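Local structure of nucleoside diphosphate kinase (Encephalitozoon cuniculi, 3MPD) at residues A[15-19]-A[20-24]. The protein probably transfers the gamma phosphate of ATP to nucleoside diphosphates by a ping-pong mechanism through a phosphohistidine intermediate, with magnesium as cofactor. Residues are numbered along the deposited sequence; the frame is centred on the assembly and turned at random.
Sequences DAIKR and RLISR
Leu21 packs back against the last turn of helix 14-18, its CD1 4.1 Å from Ala16 CB and 4.0 Å from Arg19 CB. The Arg19 and Leu21 side chains run side by side, and the bend of the arginine at chi3 (61°) sets its guanidinium with one face over that methyl. The other methyl, CD2, lies over the centre of the Arg24 guanidinium, 3.6 Å above its plane. On another side of the turn Ile17 CD1 meets Ile22 CG1 at 3.8 Å, and Leu75 of the central sheet packs against both isoleucines. The end of helix 14-18 forms a Schellman motif: Leu21 N donates to Ala16 O (3.1 Å, 161°) and Arg20 N to Ile17 O (2.9 Å), while Arg20 takes a positive phi of 62° and Leu21 becomes the N-cap residue of helix 22-32. Arg24 NH2 hydrogen-bonds Arg20 O at 2.9 Å; the oxygen lies in the guanidinium plane, while the donor stands above the carbonyl plane. Farther out, Ala16 lies close to Lys13, which probably binds ATP, Arg19 NH2 is held by Tyr109 O, and Arg20 NE forms a salt bridge with Asp146 of the second subunit, where the two chains meet.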
loop_
_atom_site.group_PDB
_atom_site.type_symbol
_atom_site.label_atom_id
_atom_site.label_comp_id
_atom_site.label_asym_id
_atom_site.label_seq_id
_atom_site.Cartn_x
_atom_site.Cartn_y
_atom_site.Cartn_z
ATOM N N ASP A 15 -1.685 15.251 2.211
ATOM C CA ASP A 15 -2.267 15.891 1.048
ATOM C C ASP A 15 -2.142 15.094 -0.254
ATOM O O ASP A 15 -3.027 15.182 -1.115
ATOM C CB ASP A 15 -1.731 17.319 0.875
ATOM C CG ASP A 15 -2.132 18.215 2.027
ATOM O OD1 ASP A 15 -3.344 18.286 2.335
ATOM O OD2 ASP A 15 -1.240 18.822 2.647
ATOM N N ALA A 16 -1.087 14.301 -0.369
ATOM C CA ALA A 16 -0.897 13.475 -1.550
ATOM C C ALA A 16 -1.897 12.327 -1.547
ATOM O O ALA A 16 -2.349 11.900 -2.611
ATOM C CB ALA A 16 0.550 12.944 -1.628
ATOM N N ILE A 17 -2.292 11.860 -0.359
ATOM C CA ILE A 17 -3.372 10.867 -0.267
ATOM C C ILE A 17 -4.663 11.463 -0.842
ATOM O O ILE A 17 -5.362 10.840 -1.659
ATOM C CB ILE A 17 -3.649 10.447 1.229
ATOM C CG1 ILE A 17 -2.408 9.820 1.895
ATOM C CG2 ILE A 17 -4.834 9.505 1.301
ATOM C CD1 ILE A 17 -1.906 8.577 1.211
ATOM N N LYS A 18 -4.967 12.683 -0.404
ATOM C CA LYS A 18 -6.180 13.400 -0.824
ATOM C C LYS A 18 -6.215 13.780 -2.312
ATOM O O LYS A 18 -7.280 13.858 -2.910
ATOM C CB LYS A 18 -6.392 14.626 0.077
ATOM C CG LYS A 18 -6.543 14.207 1.594
ATOM C CD LYS A 18 -6.726 15.413 2.504
ATOM C CE LYS A 18 -7.071 15.001 3.966
ATOM N NZ LYS A 18 -7.163 16.288 4.787
ATOM N N ARG A 19 -5.051 14.018 -2.893
ATOM C CA ARG A 19 -4.913 14.184 -4.351
ATOM C C ARG A 19 -4.936 12.870 -5.136
ATOM O O ARG A 19 -4.814 12.865 -6.388
ATOM C CB ARG A 19 -3.613 14.937 -4.658
ATOM C CG ARG A 19 -3.623 16.380 -4.052
ATOM C CD ARG A 19 -2.300 17.083 -4.272
ATOM N NE ARG A 19 -1.942 17.265 -5.697
ATOM C CZ ARG A 19 -0.746 17.702 -6.100
ATOM N NH1 ARG A 19 0.202 17.992 -5.197
ATOM N NH2 ARG A 19 -0.487 17.876 -7.395
ATOM N N ARG A 20 -5.027 11.751 -4.416
ATOM C CA ARG A 20 -5.141 10.433 -5.042
ATOM C C ARG A 20 -3.917 10.114 -5.884
ATOM O O ARG A 20 -4.026 9.626 -7.044
ATOM C CB ARG A 20 -6.455 10.310 -5.845
ATOM C CG ARG A 20 -7.702 10.252 -4.884
ATOM C CD ARG A 20 -9.010 10.017 -5.640
ATOM N NE ARG A 20 -10.148 9.986 -4.728
ATOM C CZ ARG A 20 -10.650 8.898 -4.140
ATOM N NH1 ARG A 20 -10.144 7.684 -4.366
ATOM N NH2 ARG A 20 -11.693 9.031 -3.322
ATOM N N LEU A 21 -2.758 10.327 -5.258
ATOM C CA LEU A 21 -1.459 10.050 -5.873
ATOM C C LEU A 21 -0.839 8.721 -5.453
ATOM O O LEU A 21 0.322 8.431 -5.808
ATOM C CB LEU A 21 -0.475 11.205 -5.545
ATOM C CG LEU A 21 -0.783 12.528 -6.229
ATOM C CD1 LEU A 21 0.059 13.679 -5.636
ATOM C CD2 LEU A 21 -0.451 12.414 -7.717
ATOM N N ILE A 22 -1.566 7.917 -4.692
ATOM C CA ILE A 22 -1.001 6.654 -4.198
ATOM C C ILE A 22 -0.445 5.754 -5.321
ATOM O O ILE A 22 0.714 5.352 -5.258
ATOM C CB ILE A 22 -1.987 5.843 -3.302
ATOM C CG1 ILE A 22 -2.399 6.665 -2.068
ATOM C CG2 ILE A 22 -1.323 4.482 -2.826
ATOM C CD1 ILE A 22 -3.585 6.003 -1.284
ATOM N N SER A 23 -1.238 5.437 -6.340
ATOM C CA SER A 23 -0.766 4.458 -7.351
ATOM C C SER A 23 0.403 5.003 -8.160
ATOM O O SER A 23 1.309 4.250 -8.505
ATOM C CB SER A 23 -1.862 3.976 -8.316
ATOM O OG SER A 23 -2.296 5.034 -9.150
ATOM N N ARG A 24 0.367 6.303 -8.453
ATOM C CA ARG A 24 1.425 6.960 -9.225
ATOM C C ARG A 24 2.762 6.981 -8.478
ATOM O O ARG A 24 3.831 6.889 -9.070
ATOM C CB ARG A 24 0.993 8.392 -9.623
ATOM C CG ARG A 24 0.125 8.359 -10.918
ATOM C CD ARG A 24 -0.600 9.683 -11.190
ATOM N NE ARG A 24 -1.736 9.922 -10.287
ATOM C CZ ARG A 24 -2.555 10.990 -10.370
ATOM N NH1 ARG A 24 -2.364 11.921 -11.318
ATOM N NH2 ARG A 24 -3.574 11.133 -9.518
#